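Local structure of plasma serine protease inhibitor (Homo sapiens, 3DY0) at residues N165-F177 with G220-I232. The protein inhibits serine proteases of blood plasma and other body fluids irreversibly, in a heparin-dependent manner, through a reactive centre loop that the target protease cleaves. Numbering follows the deposited sequence.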
loop_
_atom_site.group_PDB
_atom_site.type_symbol
_atom_site.label_atom_id
_atom_site.label_comp_id
_atom_site.label_asym_id
_atom_site.label_seq_id
_atom_site.Cartn_x
_atom_site.Cartn_y
_atom_site.Cartn_z
ATOM N N ASN A 165 10.770 -2.106 -2.948
ATOM C CA ASN A 165 9.776 -3.135 -2.691
ATOM C C ASN A 165 8.711 -2.883 -3.737
ATOM O O ASN A 165 8.411 -1.735 -4.065
ATOM C CB ASN A 165 9.115 -3.039 -1.317
ATOM C CG ASN A 165 7.878 -3.932 -1.223
ATOM O OD1 ASN A 165 6.771 -3.517 -1.565
ATOM N ND2 ASN A 165 8.073 -5.175 -0.799
ATOM N N TYR A 166 8.160 -3.957 -4.281
ATOM C CA TYR A 166 7.104 -3.830 -5.272
ATOM C C TYR A 166 6.034 -4.852 -4.964
ATOM O O TYR A 166 6.298 -5.879 -4.336
ATOM C CB TYR A 166 7.646 -4.081 -6.684
ATOM C CG TYR A 166 8.139 -5.495 -6.906
ATOM C CD1 TYR A 166 7.248 -6.533 -7.185
ATOM C CD2 TYR A 166 9.491 -5.803 -6.784
ATOM C CE1 TYR A 166 7.694 -7.843 -7.332
ATOM C CE2 TYR A 166 9.946 -7.106 -6.929
ATOM C CZ TYR A 166 9.044 -8.119 -7.201
ATOM O OH TYR A 166 9.494 -9.414 -7.327
ATOM N N ILE A 167 4.820 -4.551 -5.397
ATOM C CA ILE A 167 3.704 -5.462 -5.223
ATOM C C ILE A 167 2.824 -5.336 -6.460
ATOM O O ILE A 167 2.599 -4.233 -6.974
ATOM C CB ILE A 167 2.892 -5.142 -3.931
ATOM C CG1 ILE A 167 1.720 -6.120 -3.797
ATOM C CG2 ILE A 167 2.407 -3.696 -3.952
ATOM C CD1 ILE A 167 0.965 -6.011 -2.477
ATOM N N PHE A 168 2.368 -6.476 -6.968
ATOM C CA PHE A 168 1.495 -6.494 -8.136
ATOM C C PHE A 168 0.330 -7.439 -7.874
ATOM O O PHE A 168 0.530 -8.586 -7.468
ATOM C CB PHE A 168 2.238 -6.966 -9.388
ATOM C CG PHE A 168 1.348 -7.079 -10.596
ATOM C CD1 PHE A 168 0.974 -5.943 -11.309
ATOM C CD2 PHE A 168 0.837 -8.311 -10.984
ATOM C CE1 PHE A 168 0.099 -6.034 -12.389
ATOM C CE2 PHE A 168 -0.042 -8.412 -12.066
ATOM C CZ PHE A 168 -0.410 -7.270 -12.766
ATOM N N PHE A 169 -0.883 -6.948 -8.114
ATOM C CA PHE A 169 -2.098 -7.726 -7.902
ATOM C C PHE A 169 -3.029 -7.641 -9.105
ATOM O O PHE A 169 -3.300 -6.560 -9.627
ATOM C CB PHE A 169 -2.817 -7.207 -6.644
ATOM C CG PHE A 169 -4.190 -7.786 -6.425
ATOM C CD1 PHE A 169 -5.322 -7.140 -6.920
ATOM C CD2 PHE A 169 -4.357 -8.955 -5.689
ATOM C CE1 PHE A 169 -6.601 -7.649 -6.679
ATOM C CE2 PHE A 169 -5.634 -9.471 -5.445
ATOM C CZ PHE A 169 -6.754 -8.817 -5.939
ATOM N N LYS A 170 -3.503 -8.794 -9.558
ATOM C CA LYS A 170 -4.440 -8.827 -10.670
ATOM C C LYS A 170 -5.381 -9.986 -10.428
ATOM O O LYS A 170 -4.943 -11.116 -10.233
ATOM C CB LYS A 170 -3.729 -9.020 -12.011
ATOM C CG LYS A 170 -4.708 -9.125 -13.179
ATOM C CD LYS A 170 -4.005 -9.262 -14.518
ATOM C CE LYS A 170 -5.016 -9.500 -15.632
ATOM N NZ LYS A 170 -4.349 -9.722 -16.945
ATOM N N ALA A 171 -6.674 -9.700 -10.424
ATOM C CA ALA A 171 -7.655 -10.746 -10.202
ATOM C C ALA A 171 -8.973 -10.424 -10.875
ATOM O O ALA A 171 -9.332 -9.262 -11.048
ATOM C CB ALA A 171 -7.876 -10.933 -8.709
ATOM N N LYS A 172 -9.684 -11.471 -11.272
ATOM C CA LYS A 172 -10.993 -11.311 -11.873
ATOM C C LYS A 172 -11.969 -11.376 -10.713
ATOM O O LYS A 172 -11.686 -12.021 -9.700
ATOM C CB LYS A 172 -11.302 -12.473 -12.819
ATOM C CG LYS A 172 -10.380 -12.586 -14.012
ATOM C CD LYS A 172 -10.683 -13.859 -14.783
ATOM C CE LYS A 172 -9.841 -13.951 -16.048
ATOM N NZ LYS A 172 -10.101 -15.226 -16.773
ATOM N N TRP A 173 -13.107 -10.704 -10.844
ATOM C CA TRP A 173 -14.119 -10.783 -9.796
ATOM C C TRP A 173 -14.598 -12.226 -9.866
ATOM O O TRP A 173 -14.528 -12.846 -10.926
ATOM C CB TRP A 173 -15.315 -9.883 -10.107
ATOM C CG TRP A 173 -15.041 -8.422 -10.070
ATOM C CD1 TRP A 173 -15.162 -7.542 -11.105
ATOM C CD2 TRP A 173 -14.641 -7.653 -8.930
ATOM N NE1 TRP A 173 -14.861 -6.270 -10.681
ATOM C CE2 TRP A 173 -14.537 -6.309 -9.351
ATOM C CE3 TRP A 173 -14.359 -7.968 -7.594
ATOM C CZ2 TRP A 173 -14.163 -5.275 -8.482
ATOM C CZ3 TRP A 173 -13.989 -6.939 -6.726
ATOM C CH2 TRP A 173 -13.893 -5.611 -7.179
ATOM N N GLU A 174 -15.071 -12.766 -8.751
ATOM C CA GLU A 174 -15.597 -14.124 -8.760
ATOM C C GLU A 174 -16.781 -14.103 -9.729
ATOM O O GLU A 174 -16.987 -15.037 -10.509
ATOM C CB GLU A 174 -16.060 -14.514 -7.359
ATOM C CG GLU A 174 -16.546 -15.945 -7.253
ATOM C CD GLU A 174 -16.914 -16.322 -5.833
ATOM O OE1 GLU A 174 -17.822 -15.685 -5.265
ATOM O OE2 GLU A 174 -16.290 -17.254 -5.287
ATOM N N THR A 175 -17.553 -13.023 -9.668
ATOM C CA THR A 175 -18.700 -12.814 -10.544
ATOM C C THR A 175 -18.518 -11.434 -11.169
ATOM O O THR A 175 -18.530 -10.423 -10.469
ATOM C CB THR A 175 -20.023 -12.837 -9.763
ATOM O OG1 THR A 175 -20.200 -14.127 -9.165
ATOM C CG2 THR A 175 -21.195 -12.534 -10.694
ATOM N N SER A 176 -18.343 -11.394 -12.485
ATOM C CA SER A 176 -18.141 -10.129 -13.179
ATOM C C SER A 176 -19.409 -9.290 -13.270
ATOM O O SER A 176 -20.519 -9.790 -13.079
ATOM C CB SER A 176 -17.620 -10.382 -14.594
ATOM O OG SER A 176 -18.643 -10.921 -15.413
ATOM N N PHE A 177 -19.226 -8.006 -13.556
ATOM C CA PHE A 177 -20.337 -7.083 -13.726
ATOM C C PHE A 177 -20.614 -7.225 -15.223
ATOM O O PHE A 177 -19.683 -7.435 -16.003
ATOM C CB PHE A 177 -19.893 -5.644 -13.427
ATOM C CG PHE A 177 -19.779 -5.322 -11.959
ATOM C CD1 PHE A 177 -20.883 -4.868 -11.243
ATOM C CD2 PHE A 177 -18.562 -5.456 -11.295
ATOM C CE1 PHE A 177 -20.775 -4.548 -9.889
ATOM C CE2 PHE A 177 -18.443 -5.139 -9.941
ATOM C CZ PHE A 177 -19.553 -4.684 -9.237
ATOM N N GLY A 220 -18.712 -6.575 0.753
ATOM C CA GLY A 220 -17.571 -7.363 0.341
ATOM C C GLY A 220 -17.855 -7.889 -1.049
ATOM O O GLY A 220 -18.959 -8.367 -1.318
ATOM N N VAL A 221 -16.875 -7.779 -1.939
ATOM C CA VAL A 221 -17.013 -8.266 -3.309
ATOM C C VAL A 221 -15.811 -9.173 -3.539
ATOM O O VAL A 221 -14.679 -8.707 -3.661
ATOM C CB VAL A 221 -16.997 -7.110 -4.328
ATOM C CG1 VAL A 221 -17.304 -7.645 -5.728
ATOM C CG2 VAL A 221 -18.011 -6.052 -3.930
ATOM N N PRO A 222 -16.044 -10.489 -3.616
ATOM C CA PRO A 222 -14.973 -11.466 -3.814
ATOM C C PRO A 222 -14.270 -11.558 -5.168
ATOM O O PRO A 222 -14.867 -11.351 -6.223
ATOM C CB PRO A 222 -15.650 -12.778 -3.440
ATOM C CG PRO A 222 -17.030 -12.577 -3.974
ATOM C CD PRO A 222 -17.357 -11.160 -3.533
ATOM N N TYR A 223 -12.979 -11.864 -5.108
ATOM C CA TYR A 223 -12.174 -12.061 -6.305
ATOM C C TYR A 223 -12.046 -13.565 -6.459
ATOM O O TYR A 223 -12.343 -14.309 -5.525
ATOM C CB TYR A 223 -10.765 -11.498 -6.116
ATOM C CG TYR A 223 -10.693 -9.998 -6.112
ATOM C CD1 TYR A 223 -10.953 -9.267 -7.271
ATOM C CD2 TYR A 223 -10.384 -9.303 -4.945
ATOM C CE1 TYR A 223 -10.911 -7.880 -7.268
ATOM C CE2 TYR A 223 -10.341 -7.917 -4.929
ATOM C CZ TYR A 223 -10.606 -7.213 -6.093
ATOM O OH TYR A 223 -10.576 -5.838 -6.084
ATOM N N GLN A 224 -11.622 -14.014 -7.634
ATOM C CA GLN A 224 -11.398 -15.437 -7.825
ATOM C C GLN A 224 -10.225 -15.697 -6.896
ATOM O O GLN A 224 -9.224 -14.982 -6.950
ATOM C CB GLN A 224 -10.999 -15.746 -9.267
ATOM C CG GLN A 224 -12.172 -15.926 -10.203
ATOM C CD GLN A 224 -11.753 -16.438 -11.566
ATOM O OE1 GLN A 224 -12.567 -16.981 -12.312
ATOM N NE2 GLN A 224 -10.482 -16.257 -11.903
ATOM N N GLY A 225 -10.347 -16.698 -6.037
ATOM C CA GLY A 225 -9.277 -16.981 -5.098
ATOM C C GLY A 225 -9.696 -16.525 -3.713
ATOM O O GLY A 225 -10.869 -16.234 -3.488
ATOM N N ASN A 226 -8.744 -16.435 -2.790
ATOM C CA ASN A 226 -9.058 -16.043 -1.419
ATOM C C ASN A 226 -9.189 -14.539 -1.171
ATOM O O ASN A 226 -9.726 -14.131 -0.143
ATOM C CB ASN A 226 -8.007 -16.618 -0.461
ATOM C CG ASN A 226 -8.471 -16.625 0.987
ATOM O OD1 ASN A 226 -7.695 -16.916 1.900
ATOM N ND2 ASN A 226 -9.745 -16.315 1.205
ATOM N N ALA A 227 -8.719 -13.713 -2.101
ATOM C CA ALA A 227 -8.787 -12.263 -1.904
ATOM C C ALA A 227 -10.179 -11.670 -2.073
ATOM O O ALA A 227 -11.037 -12.235 -2.750
ATOM C CB ALA A 227 -7.813 -11.560 -2.850
ATOM N N THR A 228 -10.407 -10.518 -1.452
ATOM C CA THR A 228 -11.694 -9.849 -1.576
ATOM C C THR A 228 -11.510 -8.347 -1.509
ATOM O O THR A 228 -10.520 -7.850 -0.971
ATOM C CB THR A 228 -12.690 -10.264 -0.467
ATOM O OG1 THR A 228 -13.965 -9.657 -0.722
ATOM C CG2 THR A 228 -12.201 -9.805 0.898
ATOM N N ALA A 229 -12.466 -7.629 -2.076
ATOM C CA ALA A 229 -12.434 -6.184 -2.060
ATOM C C ALA A 229 -13.506 -5.801 -1.058
ATOM O O ALA A 229 -14.522 -6.487 -0.930
ATOM C CB ALA A 229 -12.785 -5.614 -3.437
ATOM N N LEU A 230 -13.264 -4.725 -0.321
ATOM C CA LEU A 230 -14.230 -4.221 0.646
ATOM C C LEU A 230 -14.487 -2.772 0.255
ATOM O O LEU A 230 -13.545 -1.990 0.120
ATOM C CB LEU A 230 -13.668 -4.269 2.071
ATOM C CG LEU A 230 -14.357 -5.201 3.070
ATOM C CD1 LEU A 230 -14.074 -6.646 2.695
ATOM C CD2 LEU A 230 -13.856 -4.909 4.477
ATOM N N PHE A 231 -15.751 -2.420 0.052
ATOM C CA PHE A 231 -16.104 -1.054 -0.318
ATOM C C PHE A 231 -16.932 -0.497 0.830
ATOM O O PHE A 231 -17.909 -1.114 1.256
ATOM C CB PHE A 231 -16.881 -1.036 -1.635
ATOM C CG PHE A 231 -16.062 -1.468 -2.822
ATOM C CD1 PHE A 231 -16.229 -2.730 -3.382
ATOM C CD2 PHE A 231 -15.102 -0.616 -3.362
ATOM C CE1 PHE A 231 -15.451 -3.143 -4.464
ATOM C CE2 PHE A 231 -14.315 -1.018 -4.445
ATOM C CZ PHE A 231 -14.492 -2.283 -4.996
ATOM N N ILE A 232 -16.525 0.669 1.323
ATOM C CA ILE A 232 -17.186 1.322 2.451
ATOM C C ILE A 232 -17.850 2.633 2.051
ATOM O O ILE A 232 -17.184 3.553 1.580
ATOM C CB ILE A 232 -16.170 1.642 3.571
ATOM C CG1 ILE A 232 -15.279 0.428 3.845
ATOM C CG2 ILE A 232 -16.909 2.057 4.838
ATOM C CD1 ILE A 232 -16.024 -0.799 4.314
HETATM O O HOH W 1 -8.481 -14.033 -11.442
HETATM O O HOH W 2 -15.529 -17.291 -11.237
HETATM O O HOH W 3 -13.967 -16.671 -3.974
HETATM O O HOH W 4 -17.420 -11.174 -7.380
#
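Tyr223 lies between two aromatic side chains of 165-177. The edge of Phe169 meets one face of its ring in a T-shaped pair, planes at 74°, with CZ of Phe169 3.8 Å from CD2 of Tyr223. The six-membered ring of Trp173 runs nearly parallel to Tyr223 but slid aside, so the two overlap little; its CZ3 comes within 3.3 Å of Tyr223 CE1. With similar first torsions (chi1 -68° and -72°) from bridged backbones, these two side chains run off in the same direction. Small methyls fit close against the rings: Ala229 CB at the edge of the indole, Ala171 CB on Tyr223. Branched Val221 brings CG1 3.5 Å from Trp173 CE3.

Two backbone bonds flank the bridge between Trp173 and Tyr223: Gln224 N to Lys172 O and Glu174 N to Pro222 O, each 2.9 Å. Pro222 has no N-H to offer, but its carbonyl also accepts from a water held by Thr175 N, and its ring packs against the Glu174 side chain. Outside the cluster, the long chains of Lys172 and Gln224 run alongside each other.

Tyrosine and tryptophan combine broad apolar surfaces with polar edges, which bond Thr324 OG1 and Asp320 O. The contact thus joins the turn linking strands 216-222 and 228-234 to the end of strand 159-172, which pairs with strand 90-99 and with 323-335, consistent with the inserted reactive centre loop of a cleaved serpin.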